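Local coordinates for protein thiosulfate sulfurtransferase (Pseudomonas aeruginosa, PDB 1YT8) that probably transfers sulfur from thiosulfate to cyanide, as a sulfurtransferase built of repeated rhodanese-like domains, at residues R281-L286 / R324-D329; S319-R324 / M345-A350; H298-R303 / D359-G364. All blocks are in the same frame, centred on the assembly; numbering follows the deposited sequence.

Contact 1: residues R281-L286 / R324-D329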
loop_
_atom_site.group_PDB
_atom_site.type_symbol
_atom_site.label_atom_id
_atom_site.label_comp_id
_atom_site.label_asym_id
_atom_site.label_seq_id
_atom_site.Cartn_x
_atom_site.Cartn_y
_atom_site.Cartn_z
ATOM N N ARG A 281 -8.911 -3.268 21.588
ATOM C CA ARG A 281 -8.586 -2.362 20.489
ATOM C C ARG A 281 -7.363 -2.801 19.691
ATOM O O ARG A 281 -6.486 -3.500 20.199
ATOM C CB ARG A 281 -8.340 -0.936 21.010
ATOM C CG ARG A 281 -9.562 -0.219 21.585
ATOM C CD ARG A 281 -10.673 -0.057 20.556
ATOM N NE ARG A 281 -10.283 0.745 19.395
ATOM C CZ ARG A 281 -10.052 2.054 19.419
ATOM N NH1 ARG A 281 -10.163 2.737 20.554
ATOM N NH2 ARG A 281 -9.720 2.688 18.299
ATOM N N THR A 282 -7.328 -2.381 18.433
ATOM C CA THR A 282 -6.216 -2.668 17.536
ATOM C C THR A 282 -5.350 -1.409 17.519
ATOM O O THR A 282 -5.846 -0.324 17.230
ATOM C CB THR A 282 -6.702 -2.932 16.094
ATOM O OG1 THR A 282 -7.505 -4.118 16.064
ATOM C CG2 THR A 282 -5.513 -3.099 15.160
ATOM N N THR A 283 -4.068 -1.555 17.830
ATOM C CA THR A 283 -3.155 -0.417 17.849
ATOM C C THR A 283 -1.961 -0.674 16.937
ATOM O O THR A 283 -1.170 -1.579 17.186
ATOM C CB THR A 283 -2.638 -0.146 19.285
ATOM O OG1 THR A 283 -3.750 0.119 20.149
ATOM C CG2 THR A 283 -1.698 1.055 19.302
ATOM N N TYR A 284 -1.847 0.119 15.876
ATOM C CA TYR A 284 -0.747 -0.012 14.924
ATOM C C TYR A 284 0.356 0.981 15.289
ATOM O O TYR A 284 0.105 2.181 15.363
ATOM C CB TYR A 284 -1.221 0.314 13.500
ATOM C CG TYR A 284 -2.320 -0.562 12.935
ATOM C CD1 TYR A 284 -2.052 -1.854 12.480
ATOM C CD2 TYR A 284 -3.620 -0.073 12.798
ATOM C CE1 TYR A 284 -3.054 -2.638 11.895
ATOM C CE2 TYR A 284 -4.627 -0.846 12.217
ATOM C CZ TYR A 284 -4.336 -2.124 11.769
ATOM O OH TYR A 284 -5.327 -2.881 11.200
ATOM N N LEU A 285 1.569 0.485 15.512
ATOM C CA LEU A 285 2.712 1.343 15.833
ATOM C C LEU A 285 3.467 1.530 14.517
ATOM O O LEU A 285 4.090 0.592 14.019
ATOM C CB LEU A 285 3.611 0.663 16.868
ATOM C CG LEU A 285 4.852 1.439 17.320
ATOM C CD1 LEU A 285 4.436 2.787 17.918
ATOM C CD2 LEU A 285 5.616 0.611 18.343
ATOM N N LEU A 286 3.421 2.743 13.971
ATOM C CA LEU A 286 4.033 3.031 12.670
ATOM C C LEU A 286 5.110 4.123 12.627
ATOM O O LEU A 286 4.920 5.212 13.158
ATOM C CB LEU A 286 2.919 3.397 11.692
ATOM C CG LEU A 286 1.681 2.496 11.754
ATOM C CD1 LEU A 286 0.563 3.117 10.935
ATOM C CD2 LEU A 286 2.020 1.105 11.246
ATOM N N ARG A 324 -6.724 2.028 15.943
ATOM C CA ARG A 324 -5.941 3.101 16.545
ATOM C C ARG A 324 -4.527 3.122 15.953
ATOM O O ARG A 324 -3.917 2.071 15.794
ATOM C CB ARG A 324 -5.870 2.813 18.048
ATOM C CG ARG A 324 -5.874 3.993 18.954
ATOM C CD ARG A 324 -6.509 3.631 20.301
ATOM N NE ARG A 324 -5.971 2.424 20.941
ATOM C CZ ARG A 324 -6.298 2.048 22.178
ATOM N NH1 ARG A 324 -7.149 2.782 22.882
ATOM N NH2 ARG A 324 -5.782 0.951 22.721
ATOM N N LEU A 325 -4.010 4.311 15.638
ATOM C CA LEU A 325 -2.660 4.450 15.078
ATOM C C LEU A 325 -1.741 5.315 15.950
ATOM O O LEU A 325 -2.156 6.347 16.464
ATOM C CB LEU A 325 -2.713 5.076 13.678
ATOM C CG LEU A 325 -3.120 4.239 12.462
ATOM C CD1 LEU A 325 -4.488 3.630 12.657
ATOM C CD2 LEU A 325 -3.104 5.135 11.234
ATOM N N VAL A 326 -0.492 4.886 16.109
ATOM C CA VAL A 326 0.496 5.640 16.886
ATOM C C VAL A 326 1.687 5.878 15.954
ATOM O O VAL A 326 2.312 4.930 15.482
ATOM C CB VAL A 326 0.968 4.860 18.125
ATOM C CG1 VAL A 326 2.047 5.649 18.853
ATOM C CG2 VAL A 326 -0.208 4.605 19.051
ATOM N N LEU A 327 2.003 7.142 15.692
ATOM C CA LEU A 327 3.086 7.459 14.767
ATOM C C LEU A 327 4.411 7.864 15.396
ATOM O O LEU A 327 4.456 8.638 16.360
ATOM C CB LEU A 327 2.625 8.546 13.791
ATOM C CG LEU A 327 1.320 8.276 13.040
ATOM C CD1 LEU A 327 1.168 9.301 11.916
ATOM C CD2 LEU A 327 1.319 6.852 12.466
ATOM N N VAL A 328 5.488 7.346 14.807
ATOM C CA VAL A 328 6.847 7.597 15.269
ATOM C C VAL A 328 7.730 8.365 14.283
ATOM O O VAL A 328 7.714 8.105 13.083
ATOM C CB VAL A 328 7.578 6.259 15.566
ATOM C CG1 VAL A 328 9.006 6.524 16.047
ATOM C CG2 VAL A 328 6.800 5.455 16.598
ATOM N N ASP A 329 8.487 9.322 14.808
ATOM C CA ASP A 329 9.463 10.076 14.023
ATOM C C ASP A 329 10.469 10.626 15.028
ATOM O O ASP A 329 10.242 10.544 16.236
ATOM C CB ASP A 329 8.823 11.198 13.174
ATOM C CG ASP A 329 8.568 12.491 13.947
ATOM O OD1 ASP A 329 9.205 12.743 14.992
ATOM O OD2 ASP A 329 7.727 13.288 13.470
#
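Leu286 and Val326 mark the dense end of a parallel strand pair, 283-286 against 324-328, whose axes approach to 4.6 Å at 19°. Leu286 uses both backbone polar groups: its N donates to Val326 O and its O receives Val328 N at 2.8 Å. Tyr284 does likewise with Arg324 O and Val326 N, the staggered pattern of parallel strands. On one face Leu285 CD1 touches both Val326 CG1 and Val328 CG2, at 3.8 Å each; with CG anti to the backbone N (chi1 -180°), the branch reaches the neighbouring strand. Helix 269-277 covers this side. On the other, Leu286 CB meets Leu327 CD2 at 3.9 Å, and helix 334-344 covers Leu325 and Leu327.

The opposite end is polar, with Arg281 partly exposed. Arg324 NE gives Thr283 OG1 a hydrogen bond of 3.3 Å in the guanidinium plane, while Arg281 CB lies over one face of the Arg324 guanidinium. The arginine side chains cross nearly at right angles, their guanidinium planes 44° apart; Arg281 NH1 and Arg324 NH1 are 3.8 Å apart. Since Arg281 pairs with Glu23 and Arg324 with Glu278, the two carboxylates probably offset the charge that this proximity concentrates.

Contact 2: residues S319-R324 / M345-A350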
loop_
_atom_site.group_PDB
_atom_site.type_symbol
_atom_site.label_atom_id
_atom_site.label_comp_id
_atom_site.label_asym_id
_atom_site.label_seq_id
_atom_site.Cartn_x
_atom_site.Cartn_y
_atom_site.Cartn_z
ATOM N N SER A 319 -5.799 -1.867 7.952
ATOM C CA SER A 319 -6.936 -2.488 7.292
ATOM C C SER A 319 -8.171 -2.603 8.179
ATOM O O SER A 319 -9.276 -2.842 7.689
ATOM C CB SER A 319 -6.524 -3.864 6.765
ATOM O OG SER A 319 -5.412 -3.730 5.890
ATOM N N VAL A 320 -7.983 -2.444 9.483
ATOM C CA VAL A 320 -9.096 -2.503 10.418
ATOM C C VAL A 320 -9.626 -1.082 10.579
ATOM O O VAL A 320 -9.020 -0.260 11.265
ATOM C CB VAL A 320 -8.648 -3.030 11.798
ATOM C CG1 VAL A 320 -9.809 -2.958 12.784
ATOM C CG2 VAL A 320 -8.147 -4.467 11.669
ATOM N N ARG A 321 -10.748 -0.792 9.927
ATOM C CA ARG A 321 -11.354 0.531 10.016
ATOM C C ARG A 321 -11.860 0.681 11.448
ATOM O O ARG A 321 -12.555 -0.199 11.960
ATOM C CB ARG A 321 -12.511 0.650 9.019
ATOM C CG ARG A 321 -13.122 2.042 8.918
ATOM C CD ARG A 321 -12.089 3.102 8.530
ATOM N NE ARG A 321 -12.734 4.380 8.240
ATOM C CZ ARG A 321 -12.106 5.549 8.177
ATOM N NH1 ARG A 321 -10.798 5.622 8.390
ATOM N NH2 ARG A 321 -12.790 6.652 7.893
ATOM N N GLY A 322 -11.505 1.787 12.095
ATOM C CA GLY A 322 -11.921 1.992 13.471
ATOM C C GLY A 322 -10.769 1.743 14.433
ATOM O O GLY A 322 -10.877 2.022 15.630
ATOM N N ALA A 323 -9.664 1.215 13.906
ATOM C CA ALA A 323 -8.472 0.930 14.706
ATOM C C ALA A 323 -7.790 2.211 15.171
ATOM O O ALA A 323 -8.197 3.313 14.807
ATOM C CB ALA A 323 -7.483 0.084 13.909
ATOM N N ARG A 324 -6.724 2.028 15.943
ATOM C CA ARG A 324 -5.941 3.101 16.545
ATOM C C ARG A 324 -4.527 3.122 15.953
ATOM O O ARG A 324 -3.917 2.071 15.794
ATOM C CB ARG A 324 -5.870 2.813 18.048
ATOM C CG ARG A 324 -5.874 3.993 18.954
ATOM C CD ARG A 324 -6.509 3.631 20.301
ATOM N NE ARG A 324 -5.971 2.424 20.941
ATOM C CZ ARG A 324 -6.298 2.048 22.178
ATOM N NH1 ARG A 324 -7.149 2.782 22.882
ATOM N NH2 ARG A 324 -5.782 0.951 22.721
HETATM N N MSE A 345 -9.046 11.895 8.000
HETATM C CA MSE A 345 -9.630 10.769 7.291
HETATM C C MSE A 345 -10.395 9.895 8.286
HETATM O O MSE A 345 -10.706 8.736 8.009
HETATM C CB MSE A 345 -8.550 9.961 6.565
HETATM C CG MSE A 345 -8.066 10.634 5.287
HETATM SE SE MSE A 345 -6.966 9.467 4.178
HETATM C CE MSE A 345 -5.358 9.538 5.214
ATOM N N GLY A 346 -10.680 10.476 9.452
ATOM C CA GLY A 346 -11.448 9.796 10.484
ATOM C C GLY A 346 -10.759 8.815 11.411
ATOM O O GLY A 346 -11.432 8.138 12.191
ATOM N N TRP A 347 -9.434 8.725 11.351
ATOM C CA TRP A 347 -8.722 7.787 12.212
ATOM C C TRP A 347 -8.427 8.333 13.600
ATOM O O TRP A 347 -8.207 9.536 13.773
ATOM C CB TRP A 347 -7.382 7.376 11.589
ATOM C CG TRP A 347 -7.494 6.571 10.338
ATOM C CD1 TRP A 347 -7.475 7.035 9.051
ATOM C CD2 TRP A 347 -7.674 5.155 10.253
ATOM N NE1 TRP A 347 -7.632 5.992 8.169
ATOM C CE2 TRP A 347 -7.759 4.826 8.880
ATOM C CE3 TRP A 347 -7.776 4.129 11.207
ATOM C CZ2 TRP A 347 -7.943 3.513 8.435
ATOM C CZ3 TRP A 347 -7.959 2.822 10.763
ATOM C CH2 TRP A 347 -8.040 2.527 9.386
ATOM N N GLN A 348 -8.438 7.444 14.590
ATOM C CA GLN A 348 -8.061 7.835 15.938
ATOM C C GLN A 348 -6.553 7.660 15.832
ATOM O O GLN A 348 -6.056 6.552 15.604
ATOM C CB GLN A 348 -8.632 6.883 16.990
ATOM C CG GLN A 348 -7.968 7.044 18.355
ATOM C CD GLN A 348 -8.723 6.345 19.468
ATOM O OE1 GLN A 348 -9.339 5.299 19.259
ATOM N NE2 GLN A 348 -8.665 6.917 20.666
ATOM N N VAL A 349 -5.824 8.756 15.975
ATOM C CA VAL A 349 -4.383 8.699 15.832
ATOM C C VAL A 349 -3.652 9.532 16.874
ATOM O O VAL A 349 -4.118 10.597 17.288
ATOM C CB VAL A 349 -3.977 9.174 14.413
ATOM C CG1 VAL A 349 -4.497 10.581 14.172
ATOM C CG2 VAL A 349 -2.461 9.118 14.243
ATOM N N ALA A 350 -2.499 9.029 17.290
ATOM C CA ALA A 350 -1.674 9.706 18.275
ATOM C C ALA A 350 -0.234 9.760 17.783
ATOM O O ALA A 350 0.185 8.933 16.974
ATOM C CB ALA A 350 -1.736 8.957 19.600
HETATM O O HOH W 1 -10.007 5.109 13.822
HETATM O O HOH W 2 -8.720 5.190 23.144
#
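Arg321 makes the direct hydrogen bonds of this contact, both to the carbonyl of Met345, a selenomethionine just past helix 334-344. Arg321 NH2 reaches Met345 O at 2.9 Å and NH1 reaches it at 3.1 Å, from opposite faces of the carbonyl plane, while the oxygen lies in the guanidinium plane. Gly346, at positive phi, is the C-prime residue of the Schellman motif ending this helix. The turn before strand 324-328 thus meets the connection into strand 348-352 of the parallel rhodanese-like sheet.

The cation-pi interaction uses the same guanidinium. Arg321 CZ stands 4.7 Å from the centroid of the Trp347 five-membered ring, 20° off the normal, but the planes are 78° apart: NH1 points at the indole face. The bend at chi2 (58°) turns the arginine chain along the ring.

Around the indole edge lie carbonyl oxygens of the type II turn 320-323, Val320 O being 3.3 Å from Trp347 CZ3. Arg324 and Gln348 pack side by side, Arg324 CD 3.4 Å from Gln348 OE1.

Two waters bridge the segments: Ala323 O to Gln348 N, and Arg324 NH1, also salt-bridged to Glu278, to Gln348 NE2. Gln348 OE1 bonds Arg281, and NE2 bonds Glu265. Two N-H donors on one carbonyl at the helix's C-terminal end should fix the guanidinium's rotation, and that end's partial negative charge probably steadies its positive charge.

Contact 3: residues H298-R303 / D359-G364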
loop_
_atom_site.group_PDB
_atom_site.type_symbol
_atom_site.label_atom_id
_atom_site.label_comp_id
_atom_site.label_asym_id
_atom_site.label_seq_id
_atom_site.Cartn_x
_atom_site.Cartn_y
_atom_site.Cartn_z
ATOM N N HIS A 298 15.016 1.598 14.854
ATOM C CA HIS A 298 13.597 1.873 15.052
ATOM C C HIS A 298 13.062 1.245 16.332
ATOM O O HIS A 298 13.706 0.375 16.922
ATOM C CB HIS A 298 12.800 1.363 13.847
ATOM C CG HIS A 298 13.003 -0.092 13.554
ATOM N ND1 HIS A 298 12.356 -1.092 14.248
ATOM C CD2 HIS A 298 13.776 -0.715 12.633
ATOM C CE1 HIS A 298 12.720 -2.267 13.766
ATOM N NE2 HIS A 298 13.581 -2.066 12.786
ATOM N N LEU A 299 11.884 1.692 16.758
ATOM C CA LEU A 299 11.270 1.174 17.974
ATOM C C LEU A 299 10.811 -0.262 17.811
ATOM O O LEU A 299 10.246 -0.631 16.783
ATOM C CB LEU A 299 10.067 2.027 18.389
ATOM C CG LEU A 299 10.314 3.209 19.327
ATOM C CD1 LEU A 299 11.185 4.253 18.651
ATOM C CD2 LEU A 299 8.979 3.807 19.725
ATOM N N PRO A 300 11.049 -1.099 18.831
ATOM C CA PRO A 300 10.624 -2.497 18.739
ATOM C C PRO A 300 9.115 -2.555 18.535
ATOM O O PRO A 300 8.367 -1.818 19.182
ATOM C CB PRO A 300 11.042 -3.074 20.090
ATOM C CG PRO A 300 12.260 -2.265 20.433
ATOM C CD PRO A 300 11.825 -0.864 20.062
ATOM N N GLY A 301 8.672 -3.413 17.623
ATOM C CA GLY A 301 7.248 -3.547 17.375
ATOM C C GLY A 301 6.686 -2.589 16.343
ATOM O O GLY A 301 5.523 -2.713 15.958
ATOM N N SER A 302 7.494 -1.634 15.892
ATOM C CA SER A 302 7.022 -0.675 14.902
ATOM C C SER A 302 7.259 -1.173 13.482
ATOM O O SER A 302 8.192 -1.935 13.222
ATOM C CB SER A 302 7.697 0.690 15.105
ATOM O OG SER A 302 9.092 0.640 14.852
ATOM N N ARG A 303 6.386 -0.751 12.572
ATOM C CA ARG A 303 6.468 -1.129 11.166
ATOM C C ARG A 303 6.889 0.103 10.374
ATOM O O ARG A 303 6.548 1.227 10.742
ATOM C CB ARG A 303 5.101 -1.620 10.672
ATOM C CG ARG A 303 5.047 -1.933 9.178
ATOM C CD ARG A 303 3.677 -2.456 8.739
ATOM N NE ARG A 303 3.677 -2.790 7.317
ATOM C CZ ARG A 303 2.696 -3.421 6.678
ATOM N NH1 ARG A 303 1.600 -3.802 7.324
ATOM N NH2 ARG A 303 2.818 -3.678 5.384
ATOM N N ASP A 359 15.666 4.842 22.276
ATOM C CA ASP A 359 14.441 4.096 21.995
ATOM C C ASP A 359 14.419 3.447 20.609
ATOM O O ASP A 359 13.663 2.506 20.369
ATOM C CB ASP A 359 13.222 5.011 22.161
ATOM C CG ASP A 359 13.077 5.535 23.578
ATOM O OD1 ASP A 359 13.063 4.712 24.517
ATOM O OD2 ASP A 359 12.975 6.765 23.754
ATOM N N PHE A 360 15.244 3.955 19.700
ATOM C CA PHE A 360 15.333 3.412 18.346
ATOM C C PHE A 360 16.420 2.342 18.376
ATOM O O PHE A 360 17.441 2.448 17.698
ATOM C CB PHE A 360 15.702 4.531 17.368
ATOM C CG PHE A 360 14.651 5.601 17.248
ATOM C CD1 PHE A 360 13.718 5.565 16.216
ATOM C CD2 PHE A 360 14.572 6.629 18.184
ATOM C CE1 PHE A 360 12.722 6.537 16.119
ATOM C CE2 PHE A 360 13.579 7.603 18.095
ATOM C CZ PHE A 360 12.653 7.557 17.061
ATOM N N SER A 361 16.173 1.305 19.172
ATOM C CA SER A 361 17.119 0.214 19.371
ATOM C C SER A 361 17.115 -0.929 18.357
ATOM O O SER A 361 18.164 -1.510 18.078
ATOM C CB SER A 361 16.922 -0.358 20.776
ATOM O OG SER A 361 15.561 -0.697 21.000
ATOM N N GLU A 362 15.948 -1.254 17.812
ATOM C CA GLU A 362 15.836 -2.347 16.849
ATOM C C GLU A 362 16.366 -1.931 15.476
ATOM O O GLU A 362 16.041 -0.855 14.976
ATOM C CB GLU A 362 14.373 -2.790 16.758
ATOM C CG GLU A 362 14.156 -4.141 16.108
ATOM C CD GLU A 362 12.713 -4.598 16.213
ATOM O OE1 GLU A 362 12.238 -4.804 17.350
ATOM O OE2 GLU A 362 12.051 -4.744 15.163
ATOM N N ARG A 363 17.173 -2.790 14.861
ATOM C CA ARG A 363 17.765 -2.467 13.569
ATOM C C ARG A 363 17.458 -3.462 12.458
ATOM O O ARG A 363 17.157 -4.626 12.712
ATOM C CB ARG A 363 19.280 -2.324 13.738
ATOM C CG ARG A 363 19.640 -1.521 14.978
ATOM C CD ARG A 363 21.117 -1.192 15.082
ATOM N NE ARG A 363 21.420 -0.577 16.375
ATOM C CZ ARG A 363 20.875 0.553 16.818
ATOM N NH1 ARG A 363 19.993 1.210 16.075
ATOM N NH2 ARG A 363 21.201 1.023 18.014
ATOM N N GLY A 364 17.538 -2.985 11.220
ATOM C CA GLY A 364 17.270 -3.841 10.079
ATOM C C GLY A 364 15.873 -3.674 9.513
ATOM O O GLY A 364 15.088 -2.848 9.982
HETATM O O HOH W 3 13.639 -5.169 12.494
HETATM O O HOH W 4 9.245 -4.095 14.561
HETATM O O HOH W 5 10.060 -6.092 17.234
#
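His298 and Glu362 form a single antiparallel, hydrogen-bonded bridge, His298 N to Glu362 O at 2.7 Å and Glu362 N to His298 O at 2.9 Å, between segments whose touching parts run 91° apart. The second bond is the more bent. The first torsion of His298, which sets CG between the backbone N and the carbonyl carbon, swings its ring over the bridge and leaves Glu362 O 3.2 Å above the ring plane, over its centre. Along the ring edge, His298 CE1 faces Glu362 OE2 at 2.9 Å, the carboxylate plane turned 77° from the imidazole, while NE2 makes a weak bond to Gly364 O. Tyr294, on helix 291-296, stacks with the same imidazole.

The type II turn 299-302 leads into strand 303-304, an edge strand of the parallel rhodanese-like sheet, whereas 359-364 belongs to the connection from strand 348-352 to strand 378-379 of the next sheet. Ser302 N and OG both bond Leu299 O, drawing the turn closed. Leu299 CD1 lies over the centre of the Phe360 ring, a CH-pi contact 3.7 Å from the centroid and 11° off the normal; both residues also touch Val328 on strand 324-328.

Glu362 extends past Pro300, bringing OE1 to 3.1 Å from Pro300 CA. Waters fill in its polar end: one bridges OE2 to His298 NE2, another OE2 to Ser302 O, and a third donates to OE1 and accepts weakly from Gly301 N.

In the fold
From the N terminus, 281-286 opens contact 1, followed by 298-303 of contact 3 and 319-324 of contact 2. Contact 1 closes at 324-329, contact 2 at 345-350 and contact 3 at 359-364. Contact 1 therefore crosses both others, whereas contact 2 falls wholly within the chain span of contact 3. Contacts 1 and 2 share Arg324 and have centres about 9 Å apart; contact 1 pairs strands 283-287 and 324-328, and contact 2 joins the loops leading into strands 324-328 and 348-352. Contact 3, centred about 22 Å from contact 2, joins the approach to edge strand 303-304 to the connection toward the next rhodanese-like sheet, and meets contact 1 through Leu285 O and Arg303 N.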